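Local coordinates for uncharacterized protein HI_0666 (Haemophilus influenzae, PDB 7CZO) that forms the N-terminal domain of a HipA toxin and probably acts as one component of a three-component HipBA toxin-antitoxin system, at residues G8-L20 and F29-S41. Residues are numbered along the deposited sequence; the frame is centred on the assembly and turned at random.
Sequences GKVFLYGEFIGLL and FSYNPDYQGIPLS
Ile17 sets its CB over the centre of one face of the Tyr35 ring, 3.8 Å from the ring centroid and 12° off the normal, a CH-pi contact; Gly37 backs the opposite face. The two side chains run alongside each other in the same direction, and the tyrosine is held at its far end, where Tyr35 OH donates to Ile38 O at 2.7 Å. CG1 of Ile17 stands between its backbone N and carbonyl carbon (chi1 71°), which sends Ile17 CD1 on to Leu40 CD1, 4.1 Å away. Leu40 CD1 also meets Leu12 CD2 at 3.9 Å, while Tyr13 presents its ring edge to Ile38 CG2. The loop segment 35-40 therefore closes over the hairpin end made by Leu12 and Tyr13. From the strand side, Tyr31 OH accepts a hydrogen bond from Leu40 N and also bonds to Phe44 O, tying the loop back to its own strand.

Farther along, the amide of Asn32 sits over one face of Phe16, its plane 80° from that of the ring and ND2 nearer the rim than the centre; Lys9 CE lies over the other face. Backbone bonds set the pairing: Asn32 N reaches Ile17 O at 2.8 Å from above the carbonyl plane, and Leu19 and Ser30 exchange a reciprocal N-H to O pair. Between them, Gly18 CA makes a CA-H...O contact with Ser30 O. Phe29, beside Leu20, extends the apolar face toward Phe44 and Phe60, the latter on helix 58-62.

Ile17 and Gly18 both oppose Val10, a classic beta bulge in a type I' hairpin, and strand 29-31 adds the next antiparallel neighbour of the meandering sheet in this HipA N-terminal domain.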
loop_
_atom_site.group_PDB
_atom_site.type_symbol
_atom_site.label_atom_id
_atom_site.label_comp_id
_atom_site.label_asym_id
_atom_site.label_seq_id
_atom_site.Cartn_x
_atom_site.Cartn_y
_atom_site.Cartn_z
ATOM N N GLY A 8 6.864 0.697 1.097
ATOM C CA GLY A 8 6.744 -0.026 -0.179
ATOM C C GLY A 8 6.790 0.936 -1.347
ATOM O O GLY A 8 6.083 1.942 -1.354
ATOM N N LYS A 9 7.652 0.672 -2.316
ATOM C CA LYS A 9 7.633 1.421 -3.570
ATOM C C LYS A 9 6.405 0.962 -4.368
ATOM O O LYS A 9 6.099 -0.227 -4.441
ATOM C CB LYS A 9 8.883 1.142 -4.404
ATOM C CG LYS A 9 10.084 2.042 -4.184
ATOM C CD LYS A 9 11.343 1.371 -4.762
ATOM C CE LYS A 9 12.251 2.314 -5.558
ATOM N NZ LYS A 9 12.629 1.795 -6.914
ATOM N N VAL A 10 5.731 1.918 -4.989
ATOM C CA VAL A 10 4.480 1.670 -5.668
ATOM C C VAL A 10 4.650 1.894 -7.140
ATOM O O VAL A 10 5.022 2.985 -7.571
ATOM C CB VAL A 10 3.398 2.617 -5.138
ATOM C CG1 VAL A 10 2.175 2.629 -6.053
ATOM C CG2 VAL A 10 3.036 2.215 -3.691
ATOM N N PHE A 11 4.356 0.851 -7.901
ATOM C CA PHE A 11 4.435 0.866 -9.355
ATOM C C PHE A 11 3.023 0.733 -9.944
ATOM O O PHE A 11 2.207 0.010 -9.401
ATOM C CB PHE A 11 5.290 -0.309 -9.826
ATOM C CG PHE A 11 6.730 -0.215 -9.448
ATOM C CD1 PHE A 11 7.173 -0.683 -8.222
ATOM C CD2 PHE A 11 7.661 0.346 -10.319
ATOM C CE1 PHE A 11 8.518 -0.607 -7.868
ATOM C CE2 PHE A 11 9.010 0.423 -9.975
ATOM C CZ PHE A 11 9.432 -0.060 -8.742
ATOM N N LEU A 12 2.760 1.456 -11.030
ATOM C CA LEU A 12 1.490 1.412 -11.815
ATOM C C LEU A 12 1.817 1.271 -13.342
ATOM O O LEU A 12 2.672 1.980 -13.893
ATOM C CB LEU A 12 0.732 2.676 -11.575
ATOM C CG LEU A 12 -0.675 2.788 -12.113
ATOM C CD1 LEU A 12 -1.547 1.625 -11.673
ATOM C CD2 LEU A 12 -1.267 4.111 -11.621
ATOM N N TYR A 13 1.208 0.293 -14.000
ATOM C CA TYR A 13 1.585 -0.082 -15.367
ATOM C C TYR A 13 3.082 0.006 -15.628
ATOM O O TYR A 13 3.485 0.522 -16.684
ATOM C CB TYR A 13 0.868 0.799 -16.410
ATOM C CG TYR A 13 -0.618 0.951 -16.153
ATOM C CD1 TYR A 13 -1.494 -0.108 -16.269
ATOM C CD2 TYR A 13 -1.126 2.144 -15.807
ATOM C CE1 TYR A 13 -2.852 0.076 -16.044
ATOM C CE2 TYR A 13 -2.452 2.322 -15.547
ATOM C CZ TYR A 13 -3.319 1.297 -15.675
ATOM O OH TYR A 13 -4.670 1.541 -15.370
ATOM N N GLY A 14 3.896 -0.496 -14.702
ATOM C CA GLY A 14 5.342 -0.651 -14.933
ATOM C C GLY A 14 6.207 0.468 -14.358
ATOM O O GLY A 14 7.408 0.288 -14.167
ATOM N N GLU A 15 5.597 1.618 -14.063
ATOM C CA GLU A 15 6.336 2.810 -13.661
ATOM C C GLU A 15 6.192 3.116 -12.168
ATOM O O GLU A 15 5.077 3.194 -11.661
ATOM C CB GLU A 15 5.825 4.034 -14.448
ATOM C CG GLU A 15 5.701 3.841 -15.953
ATOM C CD GLU A 15 7.033 3.570 -16.643
ATOM O OE1 GLU A 15 8.036 4.272 -16.347
ATOM O OE2 GLU A 15 7.066 2.660 -17.501
ATOM N N PHE A 16 7.326 3.309 -11.497
ATOM C CA PHE A 16 7.394 3.796 -10.126
ATOM C C PHE A 16 6.655 5.106 -10.044
ATOM O O PHE A 16 7.034 6.043 -10.738
ATOM C CB PHE A 16 8.859 4.024 -9.736
ATOM C CG PHE A 16 9.064 4.556 -8.357
ATOM C CD1 PHE A 16 8.231 4.193 -7.303
ATOM C CD2 PHE A 16 10.134 5.383 -8.091
ATOM C CE1 PHE A 16 8.449 4.677 -6.020
ATOM C CE2 PHE A 16 10.362 5.867 -6.807
ATOM C CZ PHE A 16 9.518 5.513 -5.769
ATOM N N ILE A 17 5.593 5.159 -9.225
ATOM C CA ILE A 17 4.815 6.389 -9.066
ATOM C C ILE A 17 4.840 6.990 -7.646
ATOM O O ILE A 17 4.416 8.136 -7.474
ATOM C CB ILE A 17 3.349 6.186 -9.467
ATOM C CG1 ILE A 17 2.632 5.324 -8.440
ATOM C CG2 ILE A 17 3.248 5.528 -10.820
ATOM C CD1 ILE A 17 1.158 5.115 -8.711
ATOM N N GLY A 18 5.292 6.244 -6.629
ATOM C CA GLY A 18 5.268 6.782 -5.255
ATOM C C GLY A 18 5.534 5.783 -4.147
ATOM O O GLY A 18 6.015 4.691 -4.411
ATOM N N LEU A 19 5.170 6.127 -2.910
ATOM C CA LEU A 19 5.644 5.375 -1.726
ATOM C C LEU A 19 4.530 5.199 -0.723
ATOM O O LEU A 19 3.858 6.148 -0.384
ATOM C CB LEU A 19 6.775 6.130 -1.032
ATOM C CG LEU A 19 8.046 6.339 -1.855
ATOM C CD1 LEU A 19 8.845 7.502 -1.293
ATOM C CD2 LEU A 19 8.870 5.056 -1.869
ATOM N N LEU A 20 4.320 3.989 -0.238
ATOM C CA LEU A 20 3.267 3.767 0.731
ATOM C C LEU A 20 3.971 3.303 1.994
ATOM O O LEU A 20 4.709 2.313 1.943
ATOM C CB LEU A 20 2.311 2.714 0.201
ATOM C CG LEU A 20 1.273 2.215 1.188
ATOM C CD1 LEU A 20 0.214 3.248 1.462
ATOM C CD2 LEU A 20 0.640 0.959 0.625
ATOM N N PHE A 29 0.451 7.519 1.857
ATOM C CA PHE A 29 0.725 7.408 0.452
ATOM C C PHE A 29 1.173 8.755 -0.049
ATOM O O PHE A 29 0.568 9.760 0.314
ATOM C CB PHE A 29 -0.511 6.957 -0.337
ATOM C CG PHE A 29 -0.285 6.962 -1.823
ATOM C CD1 PHE A 29 0.761 6.214 -2.375
ATOM C CD2 PHE A 29 -1.055 7.745 -2.657
ATOM C CE1 PHE A 29 1.036 6.231 -3.727
ATOM C CE2 PHE A 29 -0.795 7.766 -4.008
ATOM C CZ PHE A 29 0.251 7.004 -4.543
ATOM N N SER A 30 2.187 8.765 -0.917
ATOM C CA SER A 30 2.638 9.983 -1.573
ATOM C C SER A 30 3.148 9.716 -2.983
ATOM O O SER A 30 3.812 8.704 -3.226
ATOM C CB SER A 30 3.759 10.644 -0.766
ATOM O OG SER A 30 4.922 9.816 -0.711
ATOM N N TYR A 31 2.831 10.623 -3.908
ATOM C CA TYR A 31 3.266 10.512 -5.316
ATOM C C TYR A 31 4.685 11.048 -5.476
ATOM O O TYR A 31 5.002 12.095 -4.962
ATOM C CB TYR A 31 2.349 11.357 -6.227
ATOM C CG TYR A 31 1.001 10.765 -6.553
ATOM C CD1 TYR A 31 0.906 9.649 -7.372
ATOM C CD2 TYR A 31 -0.167 11.328 -6.077
ATOM C CE1 TYR A 31 -0.306 9.102 -7.693
ATOM C CE2 TYR A 31 -1.411 10.768 -6.363
ATOM C CZ TYR A 31 -1.463 9.657 -7.186
ATOM O OH TYR A 31 -2.668 9.081 -7.537
ATOM N N ASN A 32 5.526 10.378 -6.228
ATOM C CA ASN A 32 6.779 11.000 -6.651
ATOM C C ASN A 32 6.611 12.431 -7.178
ATOM O O ASN A 32 5.605 12.769 -7.799
ATOM C CB ASN A 32 7.484 10.130 -7.691
ATOM C CG ASN A 32 8.127 8.921 -7.063
ATOM O OD1 ASN A 32 8.352 8.894 -5.850
ATOM N ND2 ASN A 32 8.426 7.912 -7.871
ATOM N N PRO A 33 7.598 13.294 -6.917
ATOM C CA PRO A 33 7.423 14.710 -7.280
ATOM C C PRO A 33 7.388 14.948 -8.788
ATOM O O PRO A 33 6.743 15.896 -9.237
ATOM C CB PRO A 33 8.636 15.394 -6.659
ATOM C CG PRO A 33 9.419 14.324 -5.954
ATOM C CD PRO A 33 8.953 13.000 -6.429
ATOM N N ASP A 34 8.067 14.098 -9.560
ATOM C CA ASP A 34 8.053 14.213 -11.025
ATOM C C ASP A 34 7.004 13.348 -11.667
ATOM O O ASP A 34 7.072 13.133 -12.880
ATOM C CB ASP A 34 9.364 13.739 -11.665
ATOM C CG ASP A 34 10.562 14.184 -10.929
ATOM O OD1 ASP A 34 10.790 15.414 -10.867
ATOM O OD2 ASP A 34 11.260 13.276 -10.426
ATOM N N TYR A 35 6.096 12.784 -10.874
ATOM C CA TYR A 35 5.040 11.975 -11.435
ATOM C C TYR A 35 3.913 12.901 -11.752
ATOM O O TYR A 35 3.159 13.352 -10.874
ATOM C CB TYR A 35 4.577 10.853 -10.511
ATOM C CG TYR A 35 3.570 9.934 -11.175
ATOM C CD1 TYR A 35 3.993 8.942 -12.067
ATOM C CD2 TYR A 35 2.203 10.044 -10.913
ATOM C CE1 TYR A 35 3.091 8.083 -12.674
ATOM C CE2 TYR A 35 1.287 9.197 -11.530
ATOM C CZ TYR A 35 1.737 8.206 -12.411
ATOM O OH TYR A 35 0.839 7.348 -13.053
ATOM N N GLN A 36 3.894 13.266 -13.018
ATOM C CA GLN A 36 2.703 13.700 -13.675
ATOM C C GLN A 36 2.421 12.447 -14.483
ATOM O O GLN A 36 3.346 11.846 -15.049
ATOM C CB GLN A 36 2.966 14.934 -14.540
ATOM C CG GLN A 36 1.708 15.745 -14.836
ATOM C CD GLN A 36 0.868 15.198 -15.999
ATOM O OE1 GLN A 36 1.076 14.078 -16.491
ATOM N NE2 GLN A 36 -0.089 16.005 -16.447
ATOM N N GLY A 37 1.159 12.036 -14.498
ATOM C CA GLY A 37 0.799 10.730 -15.019
ATOM C C GLY A 37 -0.603 10.399 -14.552
ATOM O O GLY A 37 -1.273 11.224 -13.876
ATOM N N ILE A 38 -1.067 9.203 -14.912
ATOM C CA ILE A 38 -2.460 8.849 -14.629
ATOM C C ILE A 38 -2.578 8.571 -13.139
ATOM O O ILE A 38 -1.716 7.872 -12.564
ATOM C CB ILE A 38 -2.938 7.656 -15.484
ATOM C CG1 ILE A 38 -4.430 7.428 -15.259
ATOM C CG2 ILE A 38 -2.133 6.385 -15.228
ATOM C CD1 ILE A 38 -5.012 6.317 -16.118
ATOM N N PRO A 39 -3.597 9.160 -12.486
ATOM C CA PRO A 39 -3.721 8.913 -11.033
ATOM C C PRO A 39 -3.980 7.454 -10.660
ATOM O O PRO A 39 -4.532 6.687 -11.448
ATOM C CB PRO A 39 -4.878 9.812 -10.637
ATOM C CG PRO A 39 -4.743 10.975 -11.600
ATOM C CD PRO A 39 -4.394 10.326 -12.905
ATOM N N LEU A 40 -3.526 7.057 -9.480
ATOM C CA LEU A 40 -3.724 5.677 -9.022
ATOM C C LEU A 40 -5.226 5.399 -8.793
ATOM O O LEU A 40 -5.742 4.319 -9.083
ATOM C CB LEU A 40 -2.897 5.428 -7.759
ATOM C CG LEU A 40 -3.007 4.051 -7.113
ATOM C CD1 LEU A 40 -2.325 3.049 -8.007
ATOM C CD2 LEU A 40 -2.362 4.047 -5.741
ATOM N N SER A 41 -5.929 6.394 -8.295
ATOM C CA SER A 41 -7.349 6.274 -8.090
ATOM C C SER A 41 -7.944 7.671 -7.980
ATOM O O SER A 41 -7.222 8.646 -7.748
ATOM C CB SER A 41 -7.595 5.512 -6.797
ATOM O OG SER A 41 -7.229 6.319 -5.696
#